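Local coordinates for protein aromatic amino acid aminotransferase I (Candida albicans WO-1, PDB 6HNU) that probably transfers the amino group of aromatic L-amino acids to 2-oxoglutarate, using pyridoxal 5'-phosphate as cofactor and yielding aromatic oxo-acids and L-glutamate, at residues F114-F117 with I118-T122; Q231-D234 with I235-Y239; R323-E326 with V327-N331; E479-G482 with K483-A487. All blocks are in the same frame, centred on the assembly; numbering follows the deposited sequence.

Contact 1. Residues F114-F117 with I118-T122; sequences FLQF and IKEHT
Ile118, whose amide is bound by the carbonyl of Phe114, offers its own oxygen to two donors one turn further on: Thr122 N and Thr122 OG1 each lie 2.9 Å from Ile118 O and reach it from opposite faces of its plane. The threonine hydroxyl can do this because OG1 stands beside the backbone N (chi1 -63°), where it folds back along the helix and supplements the regular bond. The other amides follow the alpha-helical pattern, the shortest link running from Lys119 N to Leu115 O at 2.7 Å. On the buried side Ile118 meets two phenylalanines. Its CB lies over one face of the Phe114 ring and its CG1 is 4.1 Å from Phe114 CZ, while its CD1 touches Phe117 CD1 at 4.2 Å, the two side chains crossing nearly at a right angle. On the solvent side Gln116 and Glu120 run side by side in the same direction, with Gln116 CG 3.8 Å from Glu120 OE2 and the amide and carboxylate planes only 7° apart. Their polar ends are used outward: Gln116 OE1 binds Arg345, and Glu120 OE1 binds His349, whose ring also stacks on Phe117. Helix 112-126 is thus wedged between two layers. Phe114, Phe117 and His121 pack on the long helix 334-377, whereas Leu115, Lys119 and Thr122 rest on strand 133-138 at the edge of the central sheet, where Lys119 forms a salt bridge with Asp134.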
loop_
_atom_site.group_PDB
_atom_site.type_symbol
_atom_site.label_atom_id
_atom_site.label_comp_id
_atom_site.label_asym_id
_atom_site.label_seq_id
_atom_site.Cartn_x
_atom_site.Cartn_y
_atom_site.Cartn_z
ATOM N N PHE B 114 8.206 -4.137 -16.051
ATOM C CA PHE B 114 6.823 -3.596 -15.928
ATOM C C PHE B 114 6.824 -2.117 -16.314
ATOM O O PHE B 114 5.989 -1.698 -17.145
ATOM C CB PHE B 114 6.299 -3.826 -14.518
ATOM C CG PHE B 114 4.937 -3.210 -14.328
ATOM C CD1 PHE B 114 3.825 -3.754 -14.955
ATOM C CD2 PHE B 114 4.799 -2.042 -13.616
ATOM C CE1 PHE B 114 2.582 -3.161 -14.818
ATOM C CE2 PHE B 114 3.559 -1.449 -13.472
ATOM C CZ PHE B 114 2.457 -2.021 -14.059
ATOM N N LEU B 115 7.739 -1.323 -15.725
ATOM C CA LEU B 115 7.881 0.131 -16.016
ATOM C C LEU B 115 8.071 0.332 -17.521
ATOM O O LEU B 115 7.413 1.236 -18.078
ATOM C CB LEU B 115 9.074 0.717 -15.264
ATOM C CG LEU B 115 8.904 0.940 -13.754
ATOM C CD1 LEU B 115 10.164 1.559 -13.141
ATOM C CD2 LEU B 115 7.705 1.835 -13.478
ATOM N N GLN B 116 8.887 -0.495 -18.190
ATOM C CA GLN B 116 9.125 -0.340 -19.643
ATOM C C GLN B 116 7.797 -0.459 -20.409
ATOM O O GLN B 116 7.515 0.378 -21.287
ATOM C CB GLN B 116 10.114 -1.371 -20.168
ATOM C CG GLN B 116 10.338 -1.246 -21.675
ATOM C CD GLN B 116 11.296 -2.293 -22.181
ATOM O OE1 GLN B 116 11.034 -3.493 -22.088
ATOM N NE2 GLN B 116 12.431 -1.847 -22.706
ATOM N N PHE B 117 7.009 -1.490 -20.127
ATOM C CA PHE B 117 5.743 -1.715 -20.840
ATOM C C PHE B 117 4.812 -0.531 -20.577
ATOM O O PHE B 117 4.218 0.021 -21.515
ATOM C CB PHE B 117 5.061 -3.011 -20.430
ATOM C CG PHE B 117 3.850 -3.288 -21.276
ATOM C CD1 PHE B 117 2.635 -2.679 -20.990
ATOM C CD2 PHE B 117 3.919 -4.170 -22.332
ATOM C CE1 PHE B 117 1.518 -2.947 -21.744
ATOM C CE2 PHE B 117 2.808 -4.419 -23.112
ATOM C CZ PHE B 117 1.612 -3.818 -22.813
ATOM N N ILE B 118 4.682 -0.144 -19.319
ATOM C CA ILE B 118 3.670 0.866 -18.924
ATOM C C ILE B 118 4.139 2.247 -19.423
ATOM O O ILE B 118 3.300 3.058 -19.831
ATOM C CB ILE B 118 3.399 0.694 -17.406
ATOM C CG1 ILE B 118 1.909 0.694 -17.095
ATOM C CG2 ILE B 118 4.166 1.678 -16.564
ATOM C CD1 ILE B 118 1.127 -0.332 -17.876
ATOM N N LYS B 119 5.443 2.488 -19.515
ATOM C CA LYS B 119 5.960 3.749 -20.089
ATOM C C LYS B 119 5.685 3.786 -21.595
ATOM O O LYS B 119 5.264 4.839 -22.106
ATOM C CB LYS B 119 7.428 3.952 -19.724
ATOM C CG LYS B 119 7.948 5.315 -20.118
ATOM C CD LYS B 119 9.318 5.682 -19.544
ATOM C CE LYS B 119 9.715 7.107 -19.856
ATOM N NZ LYS B 119 10.965 7.509 -19.166
ATOM N N GLU B 120 5.899 2.684 -22.310
ATOM C CA GLU B 120 5.602 2.619 -23.755
ATOM C C GLU B 120 4.104 2.865 -23.972
ATOM O O GLU B 120 3.763 3.631 -24.861
ATOM C CB GLU B 120 5.963 1.258 -24.323
ATOM C CG GLU B 120 7.467 1.032 -24.396
ATOM C CD GLU B 120 7.916 -0.381 -24.755
ATOM O OE1 GLU B 120 7.148 -1.377 -24.577
ATOM O OE2 GLU B 120 9.066 -0.492 -25.190
ATOM N N HIS B 121 3.262 2.184 -23.202
ATOM C CA HIS B 121 1.789 2.379 -23.216
ATOM C C HIS B 121 1.454 3.869 -23.069
ATOM O O HIS B 121 0.733 4.435 -23.960
ATOM C CB HIS B 121 1.117 1.525 -22.161
ATOM C CG HIS B 121 -0.334 1.856 -22.023
ATOM N ND1 HIS B 121 -1.275 1.494 -22.984
ATOM C CD2 HIS B 121 -0.989 2.566 -21.070
ATOM C CE1 HIS B 121 -2.460 1.963 -22.613
ATOM N NE2 HIS B 121 -2.310 2.637 -21.434
ATOM N N THR B 122 1.987 4.491 -22.022
ATOM C CA THR B 122 1.750 5.927 -21.703
ATOM C C THR B 122 2.141 6.800 -22.906
ATOM O O THR B 122 1.334 7.644 -23.322
ATOM C CB THR B 122 2.466 6.314 -20.410
ATOM O OG1 THR B 122 1.877 5.526 -19.377
ATOM C CG2 THR B 122 2.342 7.784 -20.068
#

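Contact 2. Residues Q231-D234 with I235-Y239; sequences QIYD and IACKY
Along helix 226-239, Ile235, Ala236, Cys237 and Lys238 donate their amides to the carbonyls four residues earlier, Cys237 N lying 2.9 Å from Tyr233 O. The same i to i+4 step brings the cysteine sulfur against the tyrosine ring. Cys237 SG comes within 3.2 Å of Tyr233 CE2, a tight approach, and sits 3.8 Å from the centroid of the Tyr233 ring, obliquely at 35° off the ring normal. This sulfur-aromatic contact follows from the torsions: the tyrosine ring is trans to its own N (chi1 -174°) and leans along the helix, while SG stays beside the amide of Cys237 (chi1 -67°) and so turns back toward it. The phenol is anchored at its far end, its OH bound to Asp287 and to the amide of Glu289, which should restrict movement of the ring beside the sulfur. On another side Ile235 lies close over the backbone, its CG1 3.3 Å from Gln231 O, and packs against Glu196 of helix 192-200. Glu196, outside this helix, also pairs with the Lys238 ammonium in a salt bridge. Ile232 and Ala236 meet Ile243 of the sheet, as expected for the helix of a beta-alpha-beta crossover, here joining the neighbouring parallel strands 209-212 and 242-246.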
loop_
_atom_site.group_PDB
_atom_site.type_symbol
_atom_site.label_atom_id
_atom_site.label_comp_id
_atom_site.label_asym_id
_atom_site.label_seq_id
_atom_site.Cartn_x
_atom_site.Cartn_y
_atom_site.Cartn_z
ATOM N N GLN B 231 -8.754 24.864 -21.936
ATOM C CA GLN B 231 -8.990 26.122 -21.181
ATOM C C GLN B 231 -8.550 25.939 -19.724
ATOM O O GLN B 231 -8.003 26.883 -19.155
ATOM C CB GLN B 231 -10.465 26.480 -21.253
ATOM C CG GLN B 231 -10.870 27.050 -22.603
ATOM C CD GLN B 231 -12.360 27.263 -22.612
ATOM O OE1 GLN B 231 -12.833 28.390 -22.567
ATOM N NE2 GLN B 231 -13.115 26.174 -22.581
ATOM N N ILE B 232 -8.825 24.777 -19.143
ATOM C CA ILE B 232 -8.478 24.479 -17.715
ATOM C C ILE B 232 -6.952 24.414 -17.591
ATOM O O ILE B 232 -6.413 25.023 -16.635
ATOM C CB ILE B 232 -9.213 23.226 -17.202
ATOM C CG1 ILE B 232 -10.712 23.488 -17.037
ATOM C CG2 ILE B 232 -8.596 22.727 -15.905
ATOM C CD1 ILE B 232 -11.586 22.252 -17.123
ATOM N N TYR B 233 -6.274 23.786 -18.550
ATOM C CA TYR B 233 -4.785 23.723 -18.577
ATOM C C TYR B 233 -4.227 25.150 -18.590
ATOM O O TYR B 233 -3.333 25.492 -17.792
ATOM C CB TYR B 233 -4.270 22.861 -19.740
ATOM C CG TYR B 233 -2.780 22.686 -19.652
ATOM C CD1 TYR B 233 -2.239 21.828 -18.701
ATOM C CD2 TYR B 233 -1.908 23.503 -20.350
ATOM C CE1 TYR B 233 -0.879 21.701 -18.516
ATOM C CE2 TYR B 233 -0.533 23.366 -20.196
ATOM C CZ TYR B 233 -0.015 22.473 -19.267
ATOM O OH TYR B 233 1.329 22.347 -19.071
ATOM N N ASP B 234 -4.796 26.025 -19.427
ATOM C CA ASP B 234 -4.350 27.450 -19.518
ATOM C C ASP B 234 -4.519 28.151 -18.160
ATOM O O ASP B 234 -3.645 28.957 -17.784
ATOM C CB ASP B 234 -5.068 28.195 -20.652
ATOM C CG ASP B 234 -4.633 27.752 -22.038
ATOM O OD1 ASP B 234 -3.677 27.024 -22.114
ATOM O OD2 ASP B 234 -5.302 28.111 -23.016
ATOM N N ILE B 235 -5.590 27.866 -17.437
ATOM C CA ILE B 235 -5.829 28.456 -16.091
ATOM C C ILE B 235 -4.766 27.925 -15.125
ATOM O O ILE B 235 -4.176 28.729 -14.396
ATOM C CB ILE B 235 -7.261 28.153 -15.644
ATOM C CG1 ILE B 235 -8.255 28.864 -16.571
ATOM C CG2 ILE B 235 -7.469 28.502 -14.188
ATOM C CD1 ILE B 235 -9.622 28.302 -16.472
ATOM N N ALA B 236 -4.470 26.621 -15.162
ATOM C CA ALA B 236 -3.436 26.019 -14.272
ATOM C C ALA B 236 -2.094 26.704 -14.564
ATOM O O ALA B 236 -1.381 27.022 -13.638
ATOM C CB ALA B 236 -3.382 24.525 -14.496
ATOM N N CYS B 237 -1.803 27.031 -15.817
ATOM C CA CYS B 237 -0.504 27.644 -16.193
ATOM C C CYS B 237 -0.483 29.101 -15.725
ATOM O O CYS B 237 0.553 29.548 -15.216
ATOM C CB CYS B 237 -0.229 27.556 -17.677
ATOM S SG CYS B 237 0.034 25.869 -18.288
ATOM N N LYS B 238 -1.600 29.796 -15.868
ATOM C CA LYS B 238 -1.693 31.258 -15.607
ATOM C C LYS B 238 -1.598 31.477 -14.105
ATOM O O LYS B 238 -0.933 32.434 -13.683
ATOM C CB LYS B 238 -2.984 31.826 -16.215
ATOM C CG LYS B 238 -3.352 33.261 -15.839
ATOM C CD LYS B 238 -4.668 33.727 -16.460
ATOM C CE LYS B 238 -5.000 35.181 -16.169
ATOM N NZ LYS B 238 -6.319 35.558 -16.738
ATOM N N TYR B 239 -2.212 30.617 -13.297
ATOM C CA TYR B 239 -2.197 30.834 -11.837
ATOM C C TYR B 239 -1.170 29.915 -11.165
ATOM O O TYR B 239 -1.047 29.985 -9.959
ATOM C CB TYR B 239 -3.603 30.687 -11.282
ATOM C CG TYR B 239 -4.517 31.752 -11.800
ATOM C CD1 TYR B 239 -4.451 33.039 -11.270
ATOM C CD2 TYR B 239 -5.365 31.511 -12.863
ATOM C CE1 TYR B 239 -5.288 34.037 -11.731
ATOM C CE2 TYR B 239 -6.185 32.504 -13.366
ATOM C CZ TYR B 239 -6.154 33.776 -12.784
ATOM O OH TYR B 239 -6.954 34.769 -13.265
#

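Contact 3. Residues R323-E326 with V327-N331; sequences RLHE and VSVQN
Leu324 and His325 meet Ser328 and Gln330 in a buried local contact at the C-terminal end of helix 315-327, where the chain passes into the loop before helix 334-377. Two carbonyls each accept two donors of the turn. Leu324 O accepts Val327 N at 3.1 Å and, from the opposite face of its plane, Ser328 OG at 3.0 Å; the hydroxyl reaches back because it sits between its own N and carbonyl carbon (chi1 66°). His325 O receives Ser328 N from above its plane and, on the other face, Gln330 N at 2.7 Å. Amide bonds spanning three residues and, from Gln330, five mark the end of the helix, with Gln330 at positive phi. Alongside, Val329 CG2 lies 3.8 Å from His325 CD2, and the histidine ring is held by Glu143 through NE2. Arg323 grips Glu326 side-on in a salt bridge: NE meets OE1 at 2.9 Å and NH2 meets OE2 equally closely, both oxygens near the guanidinium plane, while NH1 is bound by Glu319. The turn faces the dimer partner: Val327 O binds Ser172 and Val329 packs on Val329, both of the second subunit. The Gln330 side chain comes within about 4 Å of bound phenylalanine.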
loop_
_atom_site.group_PDB
_atom_site.type_symbol
_atom_site.label_atom_id
_atom_site.label_comp_id
_atom_site.label_asym_id
_atom_site.label_seq_id
_atom_site.Cartn_x
_atom_site.Cartn_y
_atom_site.Cartn_z
ATOM N N ARG B 323 10.376 8.700 -2.523
ATOM C CA ARG B 323 10.817 8.861 -1.111
ATOM C C ARG B 323 9.658 8.522 -0.174
ATOM O O ARG B 323 9.856 7.793 0.803
ATOM C CB ARG B 323 11.298 10.292 -0.884
ATOM C CG ARG B 323 12.500 10.650 -1.745
ATOM C CD ARG B 323 13.759 9.882 -1.338
ATOM N NE ARG B 323 13.966 8.580 -1.974
ATOM C CZ ARG B 323 14.464 8.353 -3.188
ATOM N NH1 ARG B 323 14.788 9.338 -4.007
ATOM N NH2 ARG B 323 14.631 7.102 -3.597
ATOM N N LEU B 324 8.465 9.027 -0.450
ATOM C CA LEU B 324 7.297 8.740 0.407
ATOM C C LEU B 324 6.958 7.253 0.319
ATOM O O LEU B 324 6.794 6.616 1.397
ATOM C CB LEU B 324 6.108 9.594 -0.013
ATOM C CG LEU B 324 4.788 9.278 0.682
ATOM C CD1 LEU B 324 4.887 9.398 2.192
ATOM C CD2 LEU B 324 3.707 10.218 0.160
ATOM N N HIS B 325 6.908 6.698 -0.887
ATOM C CA HIS B 325 6.588 5.258 -1.080
ATOM C C HIS B 325 7.535 4.356 -0.268
ATOM O O HIS B 325 7.053 3.375 0.289
ATOM C CB HIS B 325 6.606 4.899 -2.554
ATOM C CG HIS B 325 5.372 5.286 -3.289
ATOM N ND1 HIS B 325 5.312 5.176 -4.647
ATOM C CD2 HIS B 325 4.148 5.684 -2.889
ATOM C CE1 HIS B 325 4.103 5.510 -5.056
ATOM N NE2 HIS B 325 3.379 5.832 -4.030
ATOM N N GLU B 326 8.848 4.660 -0.233
ATOM C CA GLU B 326 9.870 3.915 0.535
ATOM C C GLU B 326 9.454 3.678 1.984
ATOM O O GLU B 326 9.722 2.584 2.460
ATOM C CB GLU B 326 11.230 4.619 0.502
ATOM C CG GLU B 326 11.908 4.275 -0.782
ATOM C CD GLU B 326 13.083 5.153 -1.169
ATOM O OE1 GLU B 326 13.326 6.186 -0.502
ATOM O OE2 GLU B 326 13.730 4.795 -2.179
ATOM N N VAL B 327 8.812 4.642 2.634
ATOM C CA VAL B 327 8.443 4.544 4.078
ATOM C C VAL B 327 6.929 4.460 4.294
ATOM O O VAL B 327 6.495 4.558 5.456
ATOM C CB VAL B 327 9.058 5.722 4.845
ATOM C CG1 VAL B 327 10.573 5.665 4.735
ATOM C CG2 VAL B 327 8.521 7.063 4.366
ATOM N N SER B 328 6.140 4.271 3.240
ATOM C CA SER B 328 4.667 4.074 3.335
ATOM C C SER B 328 4.345 2.687 2.745
ATOM O O SER B 328 4.578 1.667 3.459
ATOM C CB SER B 328 3.923 5.246 2.733
ATOM O OG SER B 328 4.109 5.361 1.331
ATOM N N VAL B 329 4.109 2.568 1.456
ATOM C CA VAL B 329 3.638 1.271 0.889
ATOM C C VAL B 329 4.790 0.371 0.454
ATOM O O VAL B 329 4.515 -0.839 0.304
ATOM C CB VAL B 329 2.608 1.459 -0.235
ATOM C CG1 VAL B 329 1.345 2.054 0.338
ATOM C CG2 VAL B 329 3.140 2.298 -1.378
ATOM N N GLN B 330 5.978 0.927 0.207
ATOM C CA GLN B 330 7.230 0.224 -0.146
ATOM C C GLN B 330 7.207 -0.150 -1.641
ATOM O O GLN B 330 8.030 0.396 -2.438
ATOM C CB GLN B 330 7.399 -0.919 0.853
ATOM C CG GLN B 330 8.830 -1.111 1.306
ATOM C CD GLN B 330 9.580 -1.951 0.312
ATOM O OE1 GLN B 330 9.001 -2.828 -0.337
ATOM N NE2 GLN B 330 10.860 -1.673 0.169
ATOM N N ASN B 331 6.257 -0.994 -2.057
ATOM C CA ASN B 331 6.174 -1.473 -3.449
ATOM C C ASN B 331 4.877 -2.235 -3.608
ATOM O O ASN B 331 4.368 -2.714 -2.621
ATOM C CB ASN B 331 7.342 -2.398 -3.797
ATOM C CG ASN B 331 8.385 -1.680 -4.624
ATOM O OD1 ASN B 331 8.031 -0.852 -5.474
ATOM N ND2 ASN B 331 9.656 -2.009 -4.407
#

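Contact 4. Residues E479-G482 with K483-A487; sequences EKFG and KAVRA
Glu479 and Lys483 begin a run of four backbone hydrogen bonds along helix 471-489, with Lys483 N 3.0 Å from Glu479 O and the remaining amides, from Ala484 to Arg486, bound to the carbonyls four residues back. A water adds to this polar side: it donates to Glu479 O at 2.9 Å and accepts from Arg486 NH2 at 2.8 Å, linking the carbonyl to a side chain almost two turns away. The guanidinium is brought there by a bend at chi3 (25°), which also lays one of its faces over Gly482 O, 3.8 Å from its plane and toward its rim. The charged tips of Glu479 and Lys483 lie 4.8 Å apart, OE2 to NZ, so any attraction between them is probably modest. The apolar side is a CH-pi contact. Val485 CG2 sits 4.2 Å from the centroid of the Phe481 ring, 29° off its normal, and comes closest to CE2 at 3.7 Å. These apolar groups face the protein interior: Phe481 meets Phe462 edge-to-face and packs on Ala424 and Leu431, while Ala484 touches Gln423. The helix is therefore amphipathic: apolar groups pack on strands 429-433 and 459-465 and helix 413-426, while the polar side carries Glu479, Lys483 and Arg486, one water joining Arg486 to the backbone.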
loop_
_atom_site.group_PDB
_atom_site.type_symbol
_atom_site.label_atom_id
_atom_site.label_comp_id
_atom_site.label_asym_id
_atom_site.label_seq_id
_atom_site.Cartn_x
_atom_site.Cartn_y
_atom_site.Cartn_z
ATOM N N GLU B 479 -37.018 1.047 -15.054
ATOM C CA GLU B 479 -38.501 1.100 -15.175
ATOM C C GLU B 479 -39.049 1.394 -13.775
ATOM O O GLU B 479 -39.835 2.318 -13.648
ATOM C CB GLU B 479 -39.074 -0.185 -15.775
ATOM C CG GLU B 479 -40.593 -0.245 -15.681
ATOM C CD GLU B 479 -41.264 -1.194 -16.660
ATOM O OE1 GLU B 479 -40.842 -2.368 -16.728
ATOM O OE2 GLU B 479 -42.211 -0.750 -17.346
ATOM N N LYS B 480 -38.574 0.672 -12.764
ATOM C CA LYS B 480 -38.992 0.889 -11.358
ATOM C C LYS B 480 -38.636 2.320 -10.939
ATOM O O LYS B 480 -39.435 2.907 -10.192
ATOM C CB LYS B 480 -38.451 -0.222 -10.455
ATOM C CG LYS B 480 -39.085 -1.580 -10.695
ATOM C CD LYS B 480 -38.493 -2.725 -9.899
ATOM C CE LYS B 480 -39.282 -4.005 -10.100
ATOM N NZ LYS B 480 -38.545 -5.202 -9.626
ATOM N N PHE B 481 -37.541 2.906 -11.451
ATOM C CA PHE B 481 -37.099 4.270 -11.070
ATOM C C PHE B 481 -38.037 5.288 -11.715
ATOM O O PHE B 481 -38.426 6.274 -11.070
ATOM C CB PHE B 481 -35.649 4.549 -11.472
ATOM C CG PHE B 481 -35.133 5.854 -10.939
ATOM C CD1 PHE B 481 -34.826 6.004 -9.596
ATOM C CD2 PHE B 481 -35.023 6.961 -11.756
ATOM C CE1 PHE B 481 -34.370 7.217 -9.103
ATOM C CE2 PHE B 481 -34.585 8.178 -11.257
ATOM C CZ PHE B 481 -34.261 8.300 -9.932
ATOM N N GLY B 482 -38.375 5.064 -12.979
ATOM C CA GLY B 482 -39.373 5.877 -13.693
ATOM C C GLY B 482 -40.691 5.919 -12.914
ATOM O O GLY B 482 -41.225 7.030 -12.751
ATOM N N LYS B 483 -41.167 4.774 -12.436
ATOM C CA LYS B 483 -42.427 4.664 -11.635
ATOM C C LYS B 483 -42.307 5.520 -10.371
ATOM O O LYS B 483 -43.290 6.194 -9.991
ATOM C CB LYS B 483 -42.665 3.264 -11.072
ATOM C CG LYS B 483 -43.225 2.209 -12.003
ATOM C CD LYS B 483 -43.889 1.089 -11.211
ATOM C CE LYS B 483 -43.470 -0.298 -11.644
ATOM N NZ LYS B 483 -44.094 -0.689 -12.934
ATOM N N ALA B 484 -41.154 5.425 -9.699
ATOM C CA ALA B 484 -40.895 6.116 -8.423
ATOM C C ALA B 484 -40.949 7.622 -8.676
ATOM O O ALA B 484 -41.610 8.348 -7.869
ATOM C CB ALA B 484 -39.584 5.638 -7.832
ATOM N N VAL B 485 -40.384 8.092 -9.793
ATOM C CA VAL B 485 -40.405 9.544 -10.133
ATOM C C VAL B 485 -41.858 9.927 -10.468
ATOM O O VAL B 485 -42.291 11.000 -10.007
ATOM C CB VAL B 485 -39.432 9.930 -11.265
ATOM C CG1 VAL B 485 -39.570 11.399 -11.674
ATOM C CG2 VAL B 485 -37.993 9.659 -10.853
ATOM N N ARG B 486 -42.577 9.068 -11.198
ATOM C CA ARG B 486 -44.003 9.330 -11.578
ATOM C C ARG B 486 -44.867 9.393 -10.297
ATOM O O ARG B 486 -45.620 10.375 -10.149
ATOM C CB ARG B 486 -44.493 8.300 -12.611
ATOM C CG ARG B 486 -45.064 8.924 -13.887
ATOM C CD ARG B 486 -45.060 8.055 -15.148
ATOM N NE ARG B 486 -45.065 6.658 -14.754
ATOM C CZ ARG B 486 -44.150 5.751 -15.099
ATOM N NH1 ARG B 486 -43.164 6.067 -15.934
ATOM N NH2 ARG B 486 -44.265 4.511 -14.640
ATOM N N ALA B 487 -44.752 8.424 -9.393
ATOM C CA ALA B 487 -45.446 8.458 -8.087
ATOM C C ALA B 487 -45.111 9.747 -7.325
ATOM O O ALA B 487 -46.052 10.395 -6.839
ATOM C CB ALA B 487 -45.131 7.245 -7.263
HETATM O O HOH W 1 -41.676 3.717 -15.339
#

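In the fold
Contact 3 is the most buried of the four and alone touches the second subunit; it runs from a helix into a loop, where amide bonds of other spans appear beside shared carbonyls. The others are dominated by regular helical turns, each with an apolar and a polar side, but the apolar pairing differs: isoleucine against two phenylalanines in contact 1, sulfur against tyrosine in contact 2, valine against phenylalanine in contact 4. Contact 1 packs on edge strand 133-138 of the central mixed sheet and contact 2 on inner strand 242-246, whereas contact 4 packs on the separate four-stranded sheet. Contacts 3 and 4 lie on opposite sides of the chain's centre, their centres 49 Å apart.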